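Putative chitobiase (Bacteroides thetaiotaomicron, PDB 3HNM) is of unknown function but contains an F5/8 type C domain that probably binds carbohydrate. Local coordinates at residues A[12-17]-A[45-50]; A[81-86]-A[159-164]. All blocks are in the same frame, centred on the assembly; numbering follows the deposited sequence.

Contact 1. Residues A[12-17]-A[45-50]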
ATOM      1  N   PRO A  12       1.757  -3.796  14.154  1.00 56.14           N
ATOM      2  CA  PRO A  12       2.162  -4.053  12.764  1.00 55.34           C
ATOM      3  C   PRO A  12       3.566  -4.620  12.634  1.00 53.87           C
ATOM      4  O   PRO A  12       4.477  -4.194  13.341  1.00 52.99           O
ATOM      5  CB  PRO A  12       2.074  -2.676  12.118  1.00 56.11           C
ATOM      6  CG  PRO A  12       0.946  -2.038  12.847  1.00 57.41           C
ATOM      7  CD  PRO A  12       1.182  -2.443  14.289  1.00 57.49           C
ATOM      8  N   ILE A  13       3.734  -5.567  11.715  1.00 52.80           N
ATOM      9  CA  ILE A  13       5.034  -6.183  11.471  1.00 53.36           C
ATOM     10  C   ILE A  13       6.067  -5.110  11.136  1.00 53.56           C
ATOM     11  O   ILE A  13       5.778  -4.173  10.392  1.00 54.00           O
ATOM     12  CB  ILE A  13       4.979  -7.180  10.279  1.00 53.50           C
ATOM     13  CG1 ILE A  13       4.247  -8.466  10.679  1.00 54.56           C
ATOM     14  CG2 ILE A  13       6.390  -7.550   9.849  1.00 52.84           C
ATOM     15  CD1 ILE A  13       2.878  -8.257  11.290  1.00 56.49           C
ATOM     16  N   ASP A  14       7.272  -5.234  11.682  1.00 53.78           N
ATOM     17  CA  ASP A  14       8.291  -4.243  11.369  1.00 54.86           C
ATOM     18  C   ASP A  14       8.683  -4.411   9.913  1.00 54.53           C
ATOM     19  O   ASP A  14       9.312  -5.404   9.527  1.00 53.62           O
ATOM     20  CB  ASP A  14       9.532  -4.397  12.246  1.00 56.76           C
ATOM     21  CG  ASP A  14      10.563  -3.314  11.967  1.00 58.55           C
ATOM     22  OD1 ASP A  14      11.655  -3.640  11.433  1.00 58.07           O
ATOM     23  OD2 ASP A  14      10.261  -2.132  12.277  1.00 59.06           O
ATOM     24  N   LYS A  15       8.316  -3.417   9.111  1.00 54.30           N
ATOM     25  CA  LYS A  15       8.584  -3.431   7.677  1.00 53.93           C
ATOM     26  C   LYS A  15      10.027  -3.098   7.273  1.00 54.12           C
ATOM     27  O   LYS A  15      10.239  -2.457   6.244  1.00 54.82           O
ATOM     28  CB  LYS A  15       7.603  -2.470   6.976  1.00 52.40           C
ATOM     29  CG  LYS A  15       7.685  -1.021   7.464  1.00 50.36           C
ATOM     30  CD  LYS A  15       6.475  -0.189   7.046  1.00 47.39           C
ATOM     31  CE  LYS A  15       5.215  -0.633   7.752  1.00 44.70           C
ATOM     32  NZ  LYS A  15       4.099   0.265   7.390  1.00 42.50           N
ATOM     33  N   LYS A  16      11.022  -3.537   8.049  1.00 53.59           N
ATOM     34  CA  LYS A  16      12.411  -3.218   7.693  1.00 53.47           C
ATOM     35  C   LYS A  16      13.017  -4.188   6.685  1.00 52.64           C
ATOM     36  O   LYS A  16      13.813  -3.796   5.820  1.00 52.05           O
ATOM     37  CB  LYS A  16      13.310  -3.127   8.937  1.00 54.04           C
ATOM     38  CG  LYS A  16      14.548  -2.229   8.697  1.00 54.92           C
ATOM     39  CD  LYS A  16      14.147  -0.927   7.948  1.00 53.25           C
ATOM     40  CE  LYS A  16      15.325  -0.159   7.307  1.00 51.36           C
ATOM     41  NZ  LYS A  16      16.203   0.636   8.229  1.00 46.92           N
ATOM     42  N   GLY A  17      12.644  -5.456   6.802  1.00 51.12           N
ATOM     43  CA  GLY A  17      13.128  -6.448   5.864  1.00 49.39           C
ATOM     44  C   GLY A  17      12.308  -6.321   4.594  1.00 48.99           C
ATOM     45  O   GLY A  17      12.603  -6.962   3.584  1.00 48.17           O
ATOM     46  N   ILE A  45       6.737   2.119   2.613  1.00 47.81           N
ATOM     47  CA  ILE A  45       7.037   1.261   3.763  1.00 47.92           C
ATOM     48  C   ILE A  45       8.268   1.759   4.534  1.00 49.67           C
ATOM     49  O   ILE A  45       9.182   0.989   4.848  1.00 49.21           O
ATOM     50  CB  ILE A  45       7.271  -0.237   3.352  1.00 45.83           C
ATOM     51  CG1 ILE A  45       8.585  -0.422   2.579  1.00 44.27           C
ATOM     52  CG2 ILE A  45       6.111  -0.724   2.524  1.00 44.93           C
ATOM     53  CD1 ILE A  45       8.608   0.216   1.232  1.00 46.21           C
ATOM     54  N   ASP A  46       8.282   3.054   4.839  1.00 51.42           N
ATOM     55  CA  ASP A  46       9.387   3.644   5.590  1.00 54.17           C
ATOM     56  C   ASP A  46       8.956   4.084   7.001  1.00 55.45           C
ATOM     57  O   ASP A  46       9.451   5.075   7.542  1.00 56.05           O
ATOM     58  CB  ASP A  46      10.007   4.830   4.824  1.00 54.44           C
ATOM     59  CG  ASP A  46       9.112   6.065   4.797  1.00 55.33           C
ATOM     60  OD1 ASP A  46       9.623   7.145   4.406  1.00 54.36           O
ATOM     61  OD2 ASP A  46       7.909   5.953   5.157  1.00 56.05           O
ATOM     62  N   ASN A  47       8.013   3.346   7.578  1.00 56.22           N
ATOM     63  CA  ASN A  47       7.513   3.617   8.929  1.00 56.23           C
ATOM     64  C   ASN A  47       6.511   4.762   9.120  1.00 54.50           C
ATOM     65  O   ASN A  47       5.622   4.644   9.961  1.00 54.81           O
ATOM     66  CB  ASN A  47       8.694   3.802   9.900  1.00 58.57           C
ATOM     67  CG  ASN A  47       9.557   2.545  10.023  1.00 60.60           C
ATOM     68  OD1 ASN A  47       9.978   1.962   9.011  1.00 61.49           O
ATOM     69  ND2 ASN A  47       9.836   2.130  11.264  1.00 60.91           N
ATOM     70  N   ASN A  48       6.623   5.862   8.379  1.00 51.83           N
ATOM     71  CA  ASN A  48       5.643   6.928   8.594  1.00 52.09           C
ATOM     72  C   ASN A  48       4.864   7.452   7.384  1.00 51.62           C
ATOM     73  O   ASN A  48       5.326   7.376   6.241  1.00 50.60           O
ATOM     74  CB  ASN A  48       6.273   8.118   9.335  1.00 50.54           C
ATOM     75  CG  ASN A  48       7.287   8.873   8.496  1.00 48.85           C
ATOM     76  OD1 ASN A  48       8.343   8.346   8.149  1.00 47.84           O
ATOM     77  ND2 ASN A  48       6.968  10.124   8.173  1.00 47.70           N
ATOM     78  N   PRO A  49       3.638   7.957   7.631  1.00 51.52           N
ATOM     79  CA  PRO A  49       2.778   8.505   6.574  1.00 51.83           C
ATOM     80  C   PRO A  49       3.248   9.922   6.213  1.00 52.69           C
ATOM     81  O   PRO A  49       2.629  10.610   5.394  1.00 53.51           O
ATOM     82  CB  PRO A  49       1.389   8.523   7.217  1.00 51.00           C
ATOM     83  CG  PRO A  49       1.472   7.499   8.302  1.00 50.83           C
ATOM     84  CD  PRO A  49       2.853   7.720   8.858  1.00 51.14           C
ATOM     85  N   GLY A  50       4.333  10.361   6.856  1.00 52.41           N
ATOM     86  CA  GLY A  50       4.885  11.685   6.591  1.00 50.47           C
ATOM     87  C   GLY A  50       5.466  11.773   5.186  1.00 48.98           C
ATOM     88  O   GLY A  50       5.458  12.836   4.557  1.00 49.33           O
TER
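Lys15 lays the middle of its side chain across the backbone at Ile45, and this lengthwise packing carries most of the contact between two loops. Lys15 CG sits 3.6 Å from Ile45 O. One carbon further out, Lys15 CD rests 3.8 Å from Ile45 CB and also passes over the backbone at Asn47. With CG placed between the backbone N and the carbonyl carbon (chi1 59°), the chain leaves its own loop toward the 45-50 loop; a bend at chi3 (68°) then turns the amine onward. NZ thus runs past the loop to a hydrogen bond with Val160 O, with Glu159 OE2 as a weak, longer-range ionic partner. Asn47 flanks the methylenes: its side chain and that of Lys15 lie alongside each other and point opposite ways, with Asn47 OD1 4.1 Å from Lys15 CG. On the exposed side, Asp14 OD2 lies 4.4 Å from Asn47 ND2, too far for a direct bond. Of the isoleucine side chain, CB is what meets Lys15; its branches turn instead to Trp18, Phe69 and Val160. Shortened to an alanine here, the lysine side chain would be likely to leave Val160 O without its ammonium partner and the Ile45 backbone uncovered. The covered loop belongs to a magnesium site: Asp46, turned away from Lys15, contributes together with Ser43, Asn48, Thr51 and Gly158. Such a metal-bearing loop beside the β-sandwich is consistent with the structural metal site, usually calcium, found in many F5/8 type C relatives.

Contact 2. Residues A[81-86]-A[159-164]; sequences GFANPV and EVYAWG
Antiparallel β-pairing joins residues 81-83, the end of strand 74-83, to residues 159-161 of strand 156-166, two central neighbours in a four-stranded sheet. The two short segments run at 150° to each other. Gly81 and Tyr161 form a hydrogen-bonded pair, with Gly81 N giving to Tyr161 O (3.1 Å, 161°) and Tyr161 N giving to Gly81 O (2.7 Å). Phe82 and Val160 follow as the non-hydrogen-bonded pair. Ala83 and Glu159 close the register through Ala83 N to Glu159 O and Glu159 N to Ala83 O, although the placement of both carbonyl oxygens is less certain. Side chains divide strictly between the two faces. Phe82 and Val160 share one; the Phe82 ring meets Phe141 of the opposing sheet and stacks edge-to-face on Trp117, so this face looks into the core of the β-sandwich, the jelly-roll-like fold of F5/8 type C domains. The other face holds Ala83, Glu159 and Tyr161. There, with Tyr161 CG anti to the carbonyl carbon (chi1 -50°), the ring runs diagonally from Gly81 toward Ala83, and Tyr161 CE2 lies 3.8 Å from Ala83 CB, with OH equally near that methyl. Pro49 and Asn126 add further apolar and polar neighbours to the tyrosine. Gly81 has no side chain to fill its place on this face, and the six-membered ring of Trp163 reaches in with its edge, bringing CZ3 within 4.2 Å of Gly81 N. The same indole takes a cation-π contact from Arg79, and Pro12 touches it as well.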
ATOM      1  N   GLY A  81      -3.832  -2.881   6.035  1.00 41.16           N
ATOM      2  CA  GLY A  81      -4.442  -1.580   5.846  1.00 39.59           C
ATOM      3  C   GLY A  81      -3.440  -0.586   5.314  1.00 38.68           C
ATOM      4  O   GLY A  81      -2.280  -0.922   5.103  1.00 38.38           O
ATOM      5  N   PHE A  82      -3.881   0.641   5.092  1.00 38.50           N
ATOM      6  CA  PHE A  82      -2.985   1.674   4.590  1.00 39.13           C
ATOM      7  C   PHE A  82      -3.374   3.010   5.202  1.00 39.70           C
ATOM      8  O   PHE A  82      -4.344   3.092   5.957  1.00 40.26           O
ATOM      9  CB  PHE A  82      -3.056   1.731   3.054  1.00 37.71           C
ATOM     10  CG  PHE A  82      -4.457   1.888   2.511  1.00 37.35           C
ATOM     11  CD1 PHE A  82      -5.049   3.147   2.418  1.00 36.64           C
ATOM     12  CD2 PHE A  82      -5.189   0.771   2.102  1.00 36.93           C
ATOM     13  CE1 PHE A  82      -6.344   3.291   1.926  1.00 35.09           C
ATOM     14  CE2 PHE A  82      -6.489   0.904   1.609  1.00 35.73           C
ATOM     15  CZ  PHE A  82      -7.067   2.166   1.520  1.00 35.22           C
ATOM     16  N   ALA A  83      -2.619   4.052   4.888  1.00 39.12           N
ATOM     17  CA  ALA A  83      -2.917   5.378   5.412  1.00 40.56           C
ATOM     18  C   ALA A  83      -2.613   6.491   4.398  1.00 41.15           C
ATOM     19  O   ALA A  83      -1.459   6.722   4.033  1.00 42.23           O
ATOM     20  CB  ALA A  83      -2.130   5.616   6.693  1.00 40.17           C
ATOM     21  N   ASN A  84      -3.655   7.177   3.946  1.00 38.80           N
ATOM     22  CA  ASN A  84      -3.482   8.261   3.006  1.00 38.66           C
ATOM     23  C   ASN A  84      -2.361   9.199   3.462  1.00 39.85           C
ATOM     24  O   ASN A  84      -1.959   9.192   4.632  1.00 39.74           O
ATOM     25  CB  ASN A  84      -4.797   9.023   2.845  1.00 37.76           C
ATOM     26  CG  ASN A  84      -5.727   8.358   1.847  1.00 37.76           C
ATOM     27  OD1 ASN A  84      -6.934   8.211   2.089  1.00 35.61           O
ATOM     28  ND2 ASN A  84      -5.164   7.951   0.707  1.00 37.95           N
ATOM     29  N   PRO A  85      -1.820  10.004   2.531  1.00 40.47           N
ATOM     30  CA  PRO A  85      -0.742  10.938   2.852  1.00 40.80           C
ATOM     31  C   PRO A  85      -1.147  11.926   3.920  1.00 40.38           C
ATOM     32  O   PRO A  85      -2.323  12.267   4.055  1.00 39.88           O
ATOM     33  CB  PRO A  85      -0.469  11.614   1.519  1.00 40.52           C
ATOM     34  CG  PRO A  85      -0.720  10.515   0.563  1.00 41.26           C
ATOM     35  CD  PRO A  85      -2.024   9.948   1.075  1.00 40.74           C
ATOM     36  N   VAL A  86      -0.153  12.383   4.668  1.00 41.38           N
ATOM     37  CA  VAL A  86      -0.359  13.342   5.740  1.00 43.36           C
ATOM     38  C   VAL A  86       0.827  14.299   5.826  1.00 44.64           C
ATOM     39  O   VAL A  86       1.987  13.869   5.751  1.00 44.47           O
ATOM     40  CB  VAL A  86      -0.489  12.631   7.083  1.00 43.33           C
ATOM     41  CG1 VAL A  86       0.831  11.950   7.437  1.00 42.35           C
ATOM     42  CG2 VAL A  86      -0.901  13.617   8.148  1.00 42.70           C
ATOM     43  N   GLU A 159       1.021   5.238   3.336  1.00 40.65           N
ATOM     44  CA  GLU A 159       1.709   4.022   3.743  1.00 42.35           C
ATOM     45  C   GLU A 159       0.799   2.794   3.930  1.00 43.21           C
ATOM     46  O   GLU A 159      -0.417   2.923   4.113  1.00 42.86           O
ATOM     47  CB  GLU A 159       2.461   4.296   5.028  1.00 42.69           C
ATOM     48  CG  GLU A 159       3.382   3.206   5.409  1.00 46.49           C
ATOM     49  CD  GLU A 159       4.484   3.713   6.270  1.00 49.99           C
ATOM     50  OE1 GLU A 159       4.144   4.287   7.334  1.00 52.80           O
ATOM     51  OE2 GLU A 159       5.677   3.553   5.889  1.00 49.79           O
ATOM     52  N   VAL A 160       1.409   1.607   3.902  1.00 43.74           N
ATOM     53  CA  VAL A 160       0.701   0.327   4.043  1.00 43.27           C
ATOM     54  C   VAL A 160       1.169  -0.505   5.256  1.00 44.93           C
ATOM     55  O   VAL A 160       2.351  -0.812   5.387  1.00 46.00           O
ATOM     56  CB  VAL A 160       0.876  -0.515   2.751  1.00 41.55           C
ATOM     57  CG1 VAL A 160       2.322  -0.526   2.337  1.00 39.99           C
ATOM     58  CG2 VAL A 160       0.400  -1.942   2.973  1.00 41.67           C
ATOM     59  N   TYR A 161       0.234  -0.875   6.133  1.00 46.73           N
ATOM     60  CA  TYR A 161       0.532  -1.663   7.339  1.00 47.57           C
ATOM     61  C   TYR A 161       0.085  -3.118   7.179  1.00 48.33           C
ATOM     62  O   TYR A 161      -0.833  -3.410   6.406  1.00 48.39           O
ATOM     63  CB  TYR A 161      -0.194  -1.057   8.547  1.00 46.71           C
ATOM     64  CG  TYR A 161       0.012   0.427   8.689  1.00 47.56           C
ATOM     65  CD1 TYR A 161       1.295   0.946   8.902  1.00 47.62           C
ATOM     66  CD2 TYR A 161      -1.064   1.316   8.588  1.00 47.43           C
ATOM     67  CE1 TYR A 161       1.518   2.313   9.013  1.00 49.11           C
ATOM     68  CE2 TYR A 161      -0.858   2.695   8.695  1.00 49.52           C
ATOM     69  CZ  TYR A 161       0.445   3.188   8.908  1.00 49.83           C
ATOM     70  OH  TYR A 161       0.685   4.547   9.010  1.00 50.22           O
ATOM     71  N   ALA A 162       0.721  -4.021   7.923  1.00 48.83           N
ATOM     72  CA  ALA A 162       0.369  -5.441   7.873  1.00 49.00           C
ATOM     73  C   ALA A 162       0.625  -6.115   9.213  1.00 49.92           C
ATOM     74  O   ALA A 162       1.729  -6.027   9.748  1.00 52.00           O
ATOM     75  CB  ALA A 162       1.165  -6.134   6.783  1.00 48.70           C
ATOM     76  N   TRP A 163      -0.398  -6.777   9.753  1.00 50.30           N
ATOM     77  CA  TRP A 163      -0.296  -7.480  11.043  1.00 49.50           C
ATOM     78  C   TRP A 163      -0.175  -8.980  10.816  1.00 48.16           C
ATOM     79  O   TRP A 163      -0.542  -9.481   9.760  1.00 48.23           O
ATOM     80  CB  TRP A 163      -1.537  -7.206  11.902  1.00 50.25           C
ATOM     81  CG  TRP A 163      -1.640  -5.791  12.435  1.00 51.93           C
ATOM     82  CD1 TRP A 163      -1.244  -5.346  13.665  1.00 52.34           C
ATOM     83  CD2 TRP A 163      -2.165  -4.643  11.749  1.00 51.51           C
ATOM     84  NE1 TRP A 163      -1.491  -3.998  13.789  1.00 52.10           N
ATOM     85  CE2 TRP A 163      -2.054  -3.542  12.627  1.00 51.40           C
ATOM     86  CE3 TRP A 163      -2.717  -4.439  10.477  1.00 50.93           C
ATOM     87  CZ2 TRP A 163      -2.473  -2.257  12.275  1.00 50.71           C
ATOM     88  CZ3 TRP A 163      -3.134  -3.156  10.127  1.00 51.13           C
ATOM     89  CH2 TRP A 163      -3.009  -2.084  11.025  1.00 50.53           C
ATOM     90  N   GLY A 164       0.336  -9.703  11.803  1.00 48.37           N
ATOM     91  CA  GLY A 164       0.461 -11.144  11.639  1.00 48.85           C
ATOM     92  C   GLY A 164       1.540 -11.817  12.472  1.00 48.92           C
ATOM     93  O   GLY A 164       2.451 -11.163  12.966  1.00 48.10           O
TER

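Contact 1 closes before contact 2 opens along the chain, yet their centres lie only about 8 Å apart. Strand 156-166 joins them: in contact 2 it pairs with strand 74-83, while residues 12-17 and 45-50 of contact 1 settle beside it. A probable hydrogen bond from Ile13 N to Ala162 O (2.8 Å) fastens the early loop to that strand. The carboxylate of Glu159, a member of contact 2, approaches the backbone of Asp46 and Asn47 and sits close to the bound magnesium. The four-stranded sheet and the metal loop therefore form one continuous region, in which segments distant in sequence meet around a late strand.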